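Local coordinates for protein chaperone CupB2 (Pseudomonas aeruginosa, PDB 3Q48) that probably acts as a periplasmic chaperone of the pilus-assembly family, assisting the folding of fimbrial subunits during fimbrium biogenesis, at residues A62-G67 with V78-T83; V46-S51 with A95-A100; V37-S42 with L142-S147; G55-A60 with V89-G94; K150-A155 with T181-S186. One frame throughout, in Å; residues are numbered along the deposited sequence.

Interaction 1: residues A62-G67 with V78-T83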
# COMPACT_ATOMS: atom_id res chain seq x y z
N ALA A 62 5.67 -9.00 14.09
CA ALA A 62 5.07 -7.88 13.40
C ALA A 62 5.84 -6.65 13.84
O ALA A 62 6.21 -6.55 15.00
CB ALA A 62 3.63 -7.78 13.80
N TRP A 63 6.08 -5.72 12.92
CA TRP A 63 6.82 -4.47 13.16
C TRP A 63 6.61 -3.56 11.97
O TRP A 63 6.36 -4.05 10.85
CB TRP A 63 8.35 -4.72 13.41
CG TRP A 63 9.20 -5.00 12.21
CD1 TRP A 63 9.93 -4.09 11.50
CD2 TRP A 63 9.44 -6.26 11.58
NE1 TRP A 63 10.62 -4.71 10.48
CE2 TRP A 63 10.32 -6.04 10.49
CE3 TRP A 63 8.97 -7.57 11.81
CZ2 TRP A 63 10.74 -7.04 9.64
CZ3 TRP A 63 9.39 -8.59 10.97
CH2 TRP A 63 10.28 -8.32 9.89
N ILE A 64 6.74 -2.26 12.22
CA ILE A 64 6.57 -1.23 11.22
C ILE A 64 7.85 -0.51 10.88
O ILE A 64 8.63 -0.13 11.78
CB ILE A 64 5.47 -0.23 11.66
CG1 ILE A 64 4.09 -0.92 11.58
CG2 ILE A 64 5.45 0.99 10.79
CD1 ILE A 64 3.25 -0.54 12.63
N ASP A 65 8.09 -0.31 9.59
CA ASP A 65 9.19 0.54 9.18
C ASP A 65 8.72 1.68 8.26
O ASP A 65 7.55 1.76 7.96
CB ASP A 65 10.37 -0.29 8.66
CG ASP A 65 10.13 -0.88 7.29
OD1 ASP A 65 9.97 -0.12 6.32
OD2 ASP A 65 10.16 -2.12 7.18
N ASP A 66 9.62 2.58 7.87
CA ASP A 66 9.23 3.76 7.10
C ASP A 66 9.76 3.67 5.70
O ASP A 66 9.80 4.68 5.01
CB ASP A 66 9.76 5.05 7.75
CG ASP A 66 11.32 5.09 7.79
OD1 ASP A 66 11.97 4.12 7.30
OD2 ASP A 66 11.88 6.07 8.32
N GLY A 67 10.18 2.47 5.30
CA GLY A 67 10.65 2.13 3.93
C GLY A 67 12.07 1.57 3.90
O GLY A 67 12.45 0.84 2.97
N VAL A 78 9.81 5.14 14.16
CA VAL A 78 8.54 5.38 13.52
C VAL A 78 7.48 5.52 14.61
O VAL A 78 7.58 4.83 15.64
CB VAL A 78 8.14 4.27 12.54
CG1 VAL A 78 9.24 4.06 11.52
CG2 VAL A 78 7.77 3.00 13.27
N PRO A 79 6.48 6.40 14.39
CA PRO A 79 5.48 6.68 15.41
C PRO A 79 4.39 5.62 15.52
O PRO A 79 3.28 5.93 15.90
CB PRO A 79 4.86 7.99 14.92
CG PRO A 79 4.91 7.87 13.47
CD PRO A 79 6.16 7.08 13.13
N PHE A 80 4.70 4.38 15.19
CA PHE A 80 3.73 3.31 15.38
C PHE A 80 4.33 2.18 16.23
O PHE A 80 5.53 1.94 16.18
CB PHE A 80 3.20 2.80 14.04
CG PHE A 80 2.57 3.86 13.21
CD1 PHE A 80 1.26 4.23 13.44
CD2 PHE A 80 3.29 4.50 12.20
CE1 PHE A 80 0.66 5.21 12.70
CE2 PHE A 80 2.72 5.52 11.43
CZ PHE A 80 1.39 5.87 11.69
N SER A 81 3.51 1.54 17.05
CA SER A 81 3.88 0.31 17.70
C SER A 81 2.90 -0.80 17.26
O SER A 81 1.79 -0.52 16.87
CB SER A 81 3.86 0.50 19.21
OG SER A 81 2.51 0.65 19.65
N VAL A 82 3.33 -2.06 17.31
CA VAL A 82 2.45 -3.18 17.04
C VAL A 82 2.48 -4.09 18.24
O VAL A 82 3.53 -4.60 18.62
CB VAL A 82 2.82 -3.98 15.78
CG1 VAL A 82 1.63 -4.92 15.37
CG2 VAL A 82 3.10 -3.05 14.66
N THR A 83 1.30 -4.29 18.81
CA THR A 83 1.10 -5.11 19.99
C THR A 83 0.19 -6.25 19.58
O THR A 83 -0.81 -6.01 18.93
CB THR A 83 0.38 -4.25 21.05
OG1 THR A 83 1.09 -3.02 21.18
CG2 THR A 83 0.32 -4.93 22.42

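Interaction 2: residues V46-S51 with A95-A100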
# COMPACT_ATOMS: atom_id res chain seq x y z
N VAL A 46 -5.67 0.99 15.37
CA VAL A 46 -6.47 0.17 14.44
C VAL A 46 -5.99 -1.28 14.57
O VAL A 46 -4.78 -1.51 14.77
CB VAL A 46 -6.45 0.61 12.90
CG1 VAL A 46 -6.76 2.13 12.70
CG2 VAL A 46 -5.17 0.23 12.19
N THR A 47 -6.91 -2.23 14.47
CA THR A 47 -6.59 -3.65 14.56
C THR A 47 -6.55 -4.29 13.18
O THR A 47 -6.94 -3.69 12.20
CB THR A 47 -7.59 -4.44 15.44
OG1 THR A 47 -8.86 -4.43 14.82
CG2 THR A 47 -7.73 -3.83 16.79
N LEU A 48 -6.07 -5.53 13.13
CA LEU A 48 -5.76 -6.25 11.90
C LEU A 48 -5.72 -7.72 12.27
O LEU A 48 -5.10 -8.08 13.28
CB LEU A 48 -4.36 -5.82 11.41
CG LEU A 48 -3.66 -6.73 10.38
CD1 LEU A 48 -4.11 -6.39 9.00
CD2 LEU A 48 -2.11 -6.66 10.47
N ARG A 49 -6.35 -8.57 11.47
CA ARG A 49 -6.32 -10.02 11.72
C ARG A 49 -5.25 -10.70 10.88
O ARG A 49 -5.10 -10.36 9.69
CB ARG A 49 -7.67 -10.67 11.45
CG ARG A 49 -8.75 -10.14 12.32
CD ARG A 49 -10.05 -10.83 11.96
NE ARG A 49 -11.21 -10.24 12.65
CZ ARG A 49 -12.46 -10.70 12.56
NH1 ARG A 49 -12.72 -11.77 11.80
NH2 ARG A 49 -13.45 -10.11 13.21
N VAL A 50 -4.51 -11.61 11.50
CA VAL A 50 -3.62 -12.51 10.80
C VAL A 50 -4.03 -13.95 11.06
O VAL A 50 -4.07 -14.37 12.18
CB VAL A 50 -2.13 -12.31 11.19
CG1 VAL A 50 -1.73 -10.84 11.08
CG2 VAL A 50 -1.86 -12.84 12.59
N SER A 51 -4.35 -14.69 10.00
CA SER A 51 -4.81 -16.07 10.09
C SER A 51 -3.69 -17.06 9.83
O SER A 51 -2.81 -16.84 8.99
CB SER A 51 -5.90 -16.36 9.06
OG SER A 51 -7.00 -15.50 9.21
N ALA A 95 -4.91 -14.51 14.92
CA ALA A 95 -4.61 -13.56 15.98
C ALA A 95 -4.96 -12.16 15.55
O ALA A 95 -5.22 -11.90 14.38
CB ALA A 95 -3.15 -13.66 16.38
N VAL A 96 -4.96 -11.25 16.50
CA VAL A 96 -5.34 -9.90 16.26
C VAL A 96 -4.14 -9.06 16.63
O VAL A 96 -3.62 -9.15 17.77
CB VAL A 96 -6.50 -9.49 17.19
CG1 VAL A 96 -6.86 -7.99 16.96
CG2 VAL A 96 -7.74 -10.42 17.02
N LEU A 97 -3.69 -8.22 15.70
CA LEU A 97 -2.57 -7.33 16.00
C LEU A 97 -3.15 -5.97 16.15
O LEU A 97 -4.12 -5.63 15.47
CB LEU A 97 -1.54 -7.29 14.88
CG LEU A 97 -0.97 -8.58 14.32
CD1 LEU A 97 -0.16 -8.18 13.12
CD2 LEU A 97 -0.11 -9.39 15.34
N ARG A 98 -2.54 -5.18 17.01
CA ARG A 98 -3.04 -3.88 17.34
C ARG A 98 -1.99 -2.87 16.99
O ARG A 98 -0.88 -2.92 17.50
CB ARG A 98 -3.39 -3.85 18.82
CG ARG A 98 -4.21 -2.71 19.22
CD ARG A 98 -4.48 -2.76 20.67
NE ARG A 98 -5.63 -3.63 20.91
CZ ARG A 98 -6.88 -3.35 20.52
NH1 ARG A 98 -7.17 -2.23 19.86
NH2 ARG A 98 -7.85 -4.21 20.78
N ILE A 99 -2.34 -1.95 16.08
CA ILE A 99 -1.47 -0.82 15.67
C ILE A 99 -1.85 0.52 16.32
O ILE A 99 -2.95 1.01 16.09
CB ILE A 99 -1.45 -0.68 14.17
CG1 ILE A 99 -1.08 -2.05 13.55
CG2 ILE A 99 -0.47 0.45 13.77
CD1 ILE A 99 -1.29 -2.13 12.04
N ALA A 100 -0.96 1.07 17.15
CA ALA A 100 -1.16 2.37 17.87
C ALA A 100 -0.27 3.49 17.37
O ALA A 100 0.91 3.29 17.18
CB ALA A 100 -0.96 2.21 19.38

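Interaction 3: residues V37-S42 with L142-S147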
# COMPACT_ATOMS: atom_id res chain seq x y z
N VAL A 37 -3.11 -1.36 5.19
CA VAL A 37 -3.71 -0.76 6.40
C VAL A 37 -3.95 0.76 6.22
O VAL A 37 -3.04 1.49 5.85
CB VAL A 37 -2.85 -1.03 7.65
CG1 VAL A 37 -3.41 -0.33 8.84
CG2 VAL A 37 -2.69 -2.59 7.91
N VAL A 38 -5.17 1.24 6.47
CA VAL A 38 -5.41 2.65 6.44
C VAL A 38 -5.48 3.13 7.87
O VAL A 38 -6.25 2.59 8.69
CB VAL A 38 -6.69 3.00 5.69
CG1 VAL A 38 -6.94 4.50 5.74
CG2 VAL A 38 -6.56 2.56 4.22
N PHE A 39 -4.66 4.12 8.18
CA PHE A 39 -4.66 4.59 9.52
C PHE A 39 -5.18 6.00 9.50
O PHE A 39 -4.48 6.91 9.05
CB PHE A 39 -3.27 4.52 10.16
CG PHE A 39 -3.32 4.61 11.63
CD1 PHE A 39 -2.98 3.52 12.41
CD2 PHE A 39 -3.74 5.81 12.26
CE1 PHE A 39 -3.06 3.58 13.83
CE2 PHE A 39 -3.81 5.91 13.70
CZ PHE A 39 -3.48 4.76 14.47
N PRO A 40 -6.41 6.19 9.99
CA PRO A 40 -7.04 7.52 9.99
C PRO A 40 -6.57 8.33 11.21
O PRO A 40 -6.60 7.83 12.34
CB PRO A 40 -8.55 7.21 10.05
CG PRO A 40 -8.65 5.65 10.36
CD PRO A 40 -7.24 5.18 10.67
N ALA A 41 -6.10 9.56 10.95
CA ALA A 41 -5.56 10.45 12.00
C ALA A 41 -6.43 10.57 13.27
O ALA A 41 -5.89 10.74 14.37
CB ALA A 41 -5.23 11.86 11.45
N SER A 42 -7.75 10.50 13.11
CA SER A 42 -8.63 10.61 14.28
C SER A 42 -8.46 9.44 15.27
O SER A 42 -8.77 9.60 16.44
CB SER A 42 -10.09 10.75 13.86
OG SER A 42 -10.60 9.55 13.31
N LEU A 142 1.12 0.77 4.82
CA LEU A 142 0.32 1.48 5.83
C LEU A 142 0.18 2.97 5.43
O LEU A 142 1.16 3.69 5.27
CB LEU A 142 0.92 1.31 7.22
CG LEU A 142 0.09 1.51 8.51
CD1 LEU A 142 0.89 1.05 9.71
CD2 LEU A 142 -0.28 2.94 8.76
N PHE A 143 -1.04 3.41 5.23
CA PHE A 143 -1.33 4.78 4.87
C PHE A 143 -1.84 5.59 6.08
O PHE A 143 -2.96 5.40 6.57
CB PHE A 143 -2.36 4.87 3.72
CG PHE A 143 -1.96 4.10 2.48
CD1 PHE A 143 -0.98 4.58 1.62
CD2 PHE A 143 -2.60 2.91 2.15
CE1 PHE A 143 -0.62 3.86 0.45
CE2 PHE A 143 -2.27 2.19 0.99
CZ PHE A 143 -1.30 2.66 0.14
N PHE A 144 -1.01 6.50 6.58
CA PHE A 144 -1.50 7.43 7.58
C PHE A 144 -2.22 8.53 6.84
O PHE A 144 -1.61 9.18 5.96
CB PHE A 144 -0.39 8.06 8.35
CG PHE A 144 -0.86 8.96 9.39
CD1 PHE A 144 -1.34 8.43 10.60
CD2 PHE A 144 -0.86 10.34 9.18
CE1 PHE A 144 -1.80 9.28 11.64
CE2 PHE A 144 -1.35 11.23 10.20
CZ PHE A 144 -1.82 10.69 11.44
N ARG A 145 -3.49 8.73 7.19
CA ARG A 145 -4.36 9.64 6.48
C ARG A 145 -4.95 10.76 7.37
O ARG A 145 -5.85 10.51 8.21
CB ARG A 145 -5.44 8.86 5.77
CG ARG A 145 -6.30 9.69 4.87
CD ARG A 145 -7.32 8.80 4.21
NE ARG A 145 -6.70 7.87 3.26
CZ ARG A 145 -7.31 6.79 2.75
NH1 ARG A 145 -8.56 6.49 3.13
NH2 ARG A 145 -6.66 6.04 1.86
N PRO A 146 -4.44 12.00 7.20
CA PRO A 146 -5.05 13.12 7.94
C PRO A 146 -6.58 13.22 7.68
O PRO A 146 -7.08 12.98 6.52
CB PRO A 146 -4.31 14.37 7.40
CG PRO A 146 -2.95 13.86 6.96
CD PRO A 146 -3.24 12.39 6.43
N SER A 147 -7.31 13.61 8.74
CA SER A 147 -8.77 13.67 8.76
C SER A 147 -9.41 14.43 7.64
O SER A 147 -10.39 13.99 7.04
CB SER A 147 -9.23 14.25 10.08
OG SER A 147 -8.63 13.48 11.09

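Interaction 4: residues G55-A60 with V89-G94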
# COMPACT_ATOMS: atom_id res chain seq x y z
N GLY A 55 -1.99 -26.42 9.74
CA GLY A 55 -2.41 -27.31 10.81
C GLY A 55 -1.47 -27.31 12.00
O GLY A 55 -1.71 -28.06 12.96
N THR A 56 -0.40 -26.49 11.95
CA THR A 56 0.56 -26.32 13.07
C THR A 56 0.56 -24.89 13.63
O THR A 56 0.42 -23.94 12.88
CB THR A 56 2.06 -26.66 12.67
OG1 THR A 56 2.46 -25.88 11.55
CG2 THR A 56 2.23 -28.10 12.33
N PRO A 57 0.76 -24.73 14.95
CA PRO A 57 0.99 -23.33 15.44
C PRO A 57 2.22 -22.63 14.82
O PRO A 57 3.20 -23.29 14.50
CB PRO A 57 1.19 -23.50 16.96
CG PRO A 57 1.49 -24.97 17.16
CD PRO A 57 0.78 -25.71 16.04
N VAL A 58 2.17 -21.31 14.67
CA VAL A 58 3.27 -20.53 14.15
C VAL A 58 3.43 -19.32 15.02
O VAL A 58 2.44 -18.84 15.59
CB VAL A 58 2.98 -20.04 12.73
CG1 VAL A 58 2.42 -21.16 11.87
CG2 VAL A 58 1.99 -18.89 12.75
N LEU A 59 4.65 -18.80 15.11
CA LEU A 59 4.86 -17.49 15.71
C LEU A 59 4.83 -16.43 14.64
O LEU A 59 5.45 -16.55 13.58
CB LEU A 59 6.17 -17.39 16.51
CG LEU A 59 6.42 -18.27 17.74
CD1 LEU A 59 7.84 -18.08 18.34
CD2 LEU A 59 5.37 -18.08 18.78
N ALA A 60 4.11 -15.36 14.93
CA ALA A 60 4.05 -14.24 14.02
C ALA A 60 4.71 -13.03 14.66
O ALA A 60 4.28 -12.59 15.71
CB ALA A 60 2.60 -13.92 13.67
N VAL A 89 -0.14 -18.20 16.70
CA VAL A 89 -1.38 -18.21 15.96
C VAL A 89 -1.77 -19.68 15.85
O VAL A 89 -1.04 -20.46 15.25
CB VAL A 89 -1.19 -17.58 14.57
CG1 VAL A 89 -2.54 -17.36 13.88
CG2 VAL A 89 -0.38 -16.23 14.65
N GLU A 90 -2.91 -20.03 16.43
CA GLU A 90 -3.39 -21.40 16.44
C GLU A 90 -3.50 -21.98 15.04
O GLU A 90 -3.70 -21.24 14.08
CB GLU A 90 -4.79 -21.53 17.09
CG GLU A 90 -4.91 -21.24 18.57
CD GLU A 90 -3.87 -21.94 19.45
OE1 GLU A 90 -3.61 -23.15 19.27
OE2 GLU A 90 -3.32 -21.25 20.33
N PRO A 91 -3.40 -23.31 14.94
CA PRO A 91 -3.82 -23.99 13.72
C PRO A 91 -5.27 -23.65 13.36
O PRO A 91 -6.16 -23.69 14.23
CB PRO A 91 -3.66 -25.48 14.05
CG PRO A 91 -3.20 -25.55 15.48
CD PRO A 91 -2.69 -24.21 15.86
N ASN A 92 -5.50 -23.27 12.10
CA ASN A 92 -6.83 -22.87 11.61
C ASN A 92 -7.45 -21.85 12.53
O ASN A 92 -8.56 -22.05 13.03
CB ASN A 92 -7.77 -24.07 11.45
CG ASN A 92 -7.12 -25.24 10.73
OD1 ASN A 92 -6.95 -26.32 11.34
ND2 ASN A 92 -6.73 -25.05 9.46
N GLY A 93 -6.73 -20.77 12.78
CA GLY A 93 -7.10 -19.83 13.79
C GLY A 93 -6.58 -18.50 13.35
O GLY A 93 -6.12 -18.35 12.22
N GLY A 94 -6.65 -17.51 14.22
CA GLY A 94 -6.22 -16.19 13.84
C GLY A 94 -5.86 -15.42 15.07
O GLY A 94 -6.43 -15.65 16.15

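Interaction 5: residues K150-A155 with T181-S186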
# COMPACT_ATOMS: atom_id res chain seq x y z
N LYS A 150 -10.76 13.39 2.49
CA LYS A 150 -12.01 12.63 2.41
C LYS A 150 -12.30 12.14 1.00
O LYS A 150 -13.31 11.49 0.76
CB LYS A 150 -13.18 13.49 2.92
CG LYS A 150 -13.14 13.71 4.42
CD LYS A 150 -14.42 14.37 4.88
CE LYS A 150 -14.26 15.10 6.22
NZ LYS A 150 -13.33 14.39 7.21
N SER A 151 -11.39 12.45 0.08
CA SER A 151 -11.64 12.23 -1.34
C SER A 151 -10.68 11.22 -1.97
O SER A 151 -10.46 11.25 -3.20
CB SER A 151 -11.56 13.56 -2.10
OG SER A 151 -12.30 14.58 -1.43
N VAL A 152 -10.15 10.30 -1.18
CA VAL A 152 -9.32 9.27 -1.78
C VAL A 152 -10.01 8.59 -2.97
O VAL A 152 -9.37 8.34 -3.96
CB VAL A 152 -8.79 8.20 -0.77
CG1 VAL A 152 -9.91 7.27 -0.25
CG2 VAL A 152 -7.65 7.44 -1.42
N ASP A 153 -11.32 8.33 -2.86
CA ASP A 153 -12.05 7.63 -3.91
C ASP A 153 -12.00 8.35 -5.28
O ASP A 153 -12.19 7.69 -6.35
CB ASP A 153 -13.47 7.27 -3.44
CG ASP A 153 -13.44 6.14 -2.35
OD1 ASP A 153 -12.64 5.16 -2.53
OD2 ASP A 153 -14.16 6.22 -1.31
N SER A 154 -11.68 9.66 -5.27
CA SER A 154 -11.66 10.42 -6.50
C SER A 154 -10.27 10.52 -7.11
O SER A 154 -10.10 11.03 -8.23
CB SER A 154 -12.19 11.83 -6.25
OG SER A 154 -13.43 11.80 -5.54
N ALA A 155 -9.27 10.04 -6.39
CA ALA A 155 -7.91 10.42 -6.73
C ALA A 155 -7.44 9.84 -8.07
O ALA A 155 -6.90 10.58 -8.93
CB ALA A 155 -6.96 10.08 -5.60
N THR A 181 -2.68 15.03 -6.41
CA THR A 181 -3.58 14.82 -5.29
C THR A 181 -2.82 14.51 -3.98
O THR A 181 -1.61 14.22 -4.02
CB THR A 181 -4.56 13.57 -5.53
OG1 THR A 181 -3.86 12.34 -5.26
CG2 THR A 181 -5.13 13.55 -6.93
N PRO A 182 -3.52 14.55 -2.82
CA PRO A 182 -2.78 14.23 -1.57
C PRO A 182 -2.59 12.76 -1.24
O PRO A 182 -1.97 12.45 -0.22
CB PRO A 182 -3.56 14.99 -0.45
CG PRO A 182 -4.93 15.35 -1.03
CD PRO A 182 -4.82 15.23 -2.57
N TYR A 183 -3.04 11.85 -2.12
CA TYR A 183 -3.16 10.41 -1.83
C TYR A 183 -2.17 9.60 -2.62
O TYR A 183 -1.87 9.91 -3.76
CB TYR A 183 -4.55 9.91 -2.20
CG TYR A 183 -5.64 10.72 -1.61
CD1 TYR A 183 -6.10 10.46 -0.31
CD2 TYR A 183 -6.24 11.76 -2.34
CE1 TYR A 183 -7.13 11.24 0.28
CE2 TYR A 183 -7.23 12.54 -1.76
CZ TYR A 183 -7.67 12.27 -0.46
OH TYR A 183 -8.67 13.05 0.07
N TYR A 184 -1.69 8.51 -2.04
CA TYR A 184 -0.99 7.52 -2.84
C TYR A 184 -2.03 6.93 -3.78
O TYR A 184 -3.24 6.86 -3.44
CB TYR A 184 -0.33 6.44 -1.94
CG TYR A 184 0.90 7.00 -1.22
CD1 TYR A 184 2.17 6.84 -1.76
CD2 TYR A 184 0.77 7.73 -0.03
CE1 TYR A 184 3.30 7.41 -1.11
CE2 TYR A 184 1.86 8.27 0.61
CZ TYR A 184 3.12 8.12 0.07
OH TYR A 184 4.21 8.69 0.69
N VAL A 185 -1.60 6.54 -4.97
CA VAL A 185 -2.48 5.81 -5.85
C VAL A 185 -1.71 4.59 -6.23
O VAL A 185 -0.63 4.71 -6.76
CB VAL A 185 -2.86 6.68 -7.07
CG1 VAL A 185 -3.72 5.82 -8.19
CG2 VAL A 185 -3.61 7.92 -6.59
N SER A 186 -2.22 3.42 -5.90
CA SER A 186 -1.54 2.16 -6.23
C SER A 186 -2.16 1.52 -7.45
O SER A 186 -3.38 1.34 -7.50
CB SER A 186 -1.64 1.17 -5.05
OG SER A 186 -1.04 1.78 -3.92

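Interaction 1: residues A62-G67 with V78-T83
Two neighbouring strands of the N-terminal Ig-like domain diverge where Ile-64 faces Val-78, Phe-80 and Val-82, and side chains rather than backbone bonds fill the gap. Strands 62-65 and 80-83 run antiparallel at 171°, with axes still 6.4 Å apart at their closest, wider than a paired sheet allows. Ile-64 spans most of that distance. Its CG1 branch lies beside its own backbone N (chi1 -71°), which carries CD1 across to CB of Phe-80 at 3.6 Å, while the same methyl also meets CG2 of Val-82, the two side chains crossing at about a right angle. The other branch, CG2, turns along the strand to CG2 of Val-78 at 3.9 Å. That Val-78 methyl also lies 3.6 Å from the carbonyl O of Ile-64, and its partner CG1 rests against CB of Asp-66 at 3.9 Å. At the other end, Ala-62 CB meets Val-82 CG1 at 3.8 Å. The Phe-80 ring leads away from the contact, toward Phe-39, Phe-114 and Tyr-101. At the end of the strand, Asp-65 closes an Asx turn through OD1 to Gly-67 N (2.8 Å), and its OD2 takes a salt bridge from Arg-139. With 62-65 bonded to strand 112-121 and Ser-81 to Ala-100, the divergence is consistent with sheets parting around the apolar interior of an Ig-like beta sandwich.

Interaction 2: residues V46-S51 with A95-A100
Val-46 and Ile-99 open a ladder of backbone hydrogen bonds between antiparallel strands, exchanging N-H and C=O in both directions at 2.8 Å (Val-46 N to Ile-99 O, Ile-99 N to Val-46 O). Val-50 and Ala-95 form a second reciprocal pair. Between them Leu-97 N reaches Leu-48 O at 2.8 Å in a nearly straight bond, 172° at the hydrogen, whereas the return bond from Leu-48 N to Leu-97 O is bent to 126° and weak. The non-hydrogen-bonded pairs, Thr-47 with Arg-98 and Arg-49 with Val-96, add CA-H...O contacts, among them Thr-47 CA to Leu-97 O at 3.3 Å. This is the rim of the N-terminal Ig-like domain: 45-52 is one of the two edge strands of the sheet within this chain, and its inner neighbour 93-101 continues the sheet toward strand 80-89. Apolar contacts gather on the inward face. Leu-48 and Leu-97 lie side by side and point the same way, CD2 to CD1 at 3.6 Å; Val-50 CG1 comes at Leu-97 CD1 from about a right angle, 3.7 Å away. Leu-97 and Ile-99 go on to meet Ile-118 and Leu-116 of strand 112-121. On the outer face the contact is between a methyl and a charge. Arg-98 leaves the backbone extended, then bends at chi3 (-84°), which lays one face of its guanidinium against Thr-47 CG2, 3.5 Å from NH1. The same NH1 forms a salt bridge with Glu-45.

Interaction 3: residues V37-S42 with L142-S147
Val-37 O receives the N-H of Phe-143 at 2.8 Å, the first of four bonds that zip two parallel strands in step. Phe-39 uses both its polar backbone atoms, N to Phe-143 O at 2.7 Å and O from Arg-145 N at 2.8 Å. The last bond, Ala-41 N to Arg-145 O, arrives from well above the carbonyl plane, 41° out of it, as the chain turns off the strand. On the buried face Leu-142 CD2 touches Phe-39 CB, and the Phe-144 ring, swung anti to its N (chi1 -178°), lies obliquely against Phe-39 and brings CZ to 3.6 Å from Ala-41 CB. On the opposite face, Arg-145 carries Val-38 CG1 3.6 Å above the plane of its guanidinium. Its nitrogens reach Glu-111 through NE and Asp-235 through NH1, a salt-bridge network resembling the one between the two domains of PapD-type chaperones. By the same analogy 136-145 would be the G1 strand, and 36-40 the A1 strand beside it. Further out, Phe-39 and Phe-144 are hemmed in by the rings of Phe-80 and Tyr-101, while Val-37 backs onto Leu-116 and Val-46.

Interaction 4: residues G55-A60 with V89-G94
Pro-57 and Pro-91 meet ring against ring at a slant, CD to CD at 3.8 Å, across two loops at one end of the N-terminal domain. Pro-91 CD also comes 3.6 Å from Pro-57 N, and CB on the other side of the same ring reaches 3.4 Å from Gly-55 O, so this one proline covers the turn of 55-57. Deeper in, the valines take over. With CG1 beside the backbone N (chi1 -46°), Val-58 has CG2 between N and the carbonyl carbon, where it meets Val-89 CB obliquely at 3.9 Å. Val-89 in turn extends CG2 along the strand to Ala-60 CB, also at 3.9 Å. Val-58 and Val-89 form an antiparallel hydrogen-bonded pair, their side chains on one face. Its grip is uneven: Val-89 N to Val-58 O is 2.9 Å, but the return bond from Val-58 N to Val-89 O is 3.4 Å and weak, and Val-89 O has a further donor in ND2 of Asn-52. Past Pro-91 the chain reverses through Asn-92 and Gly-93, which face Asn-52 as a G1 beta bulge. The contact lies where strand 58-65 begins beside the end of 80-89, while 93-101 follows on between 80-89 and the edge strand 45-52.

Interaction 5: residues K150-A155 with T181-S186
A backbone CA-H, not a side chain, sits on the aromatic ring here: Val-152 CA lies 3.5 Å above the centroid of Tyr-183, only 9° off the ring normal, a CH-pi contact over the centre of the face. Val-152 CB and CG2 extend the cover toward one flank, CB reaching Tyr-183 CD1 at 3.5 Å. From the other flank Ala-155 CB approaches CD2 obliquely at 3.7 Å. The ring's polar end is fixed as well, since Tyr-183 OH accepts the N-H of Ser-151 at 2.8 Å, and this bond together with the Val-152 contact should limit rotation of the phenol. Segment 150-155 belongs to the connection leading from strand 136-145 to strand 160-163; Tyr-183 comes from the loop that enters strand 185-194 of the second Ig-like domain, so the contact seats the linker on that domain. The loop has its own bracing. Thr-181 OG1 accepts from Tyr-183 N at 3.3 Å, an ST turn, and bonds to Asn-179 OD1, while ND2 of Asn-179 donates to Tyr-183 O. Ala-155 CB also touches Val-185 CG2, at 4.1 Å. Toward the first domain, Tyr-184 N is held by Glu-111 OE1.

How the interactions relate
From the N terminus, strand 36-40 enters first and waits longest for its partner: interaction 3 closes a loop of about a hundred residues that contains the three other contacts of the N-terminal domain. Within it, interaction 2 ties 45-52 to 93-101; inside that, interaction 4 joins 55-60 to 89-94, and innermost lies interaction 1, between 62-67 and 78-83. The four thus enclose one another without crossing. Interactions 1, 2 and 3 touch one another around the apolar interior, and interaction 4 touches interaction 2. Interaction 5 opens after interaction 3 has closed, joining the connection between the domains to the second one, yet their centres are about 12 Å apart and Phe-143 packs on Tyr-184 at the domain junction.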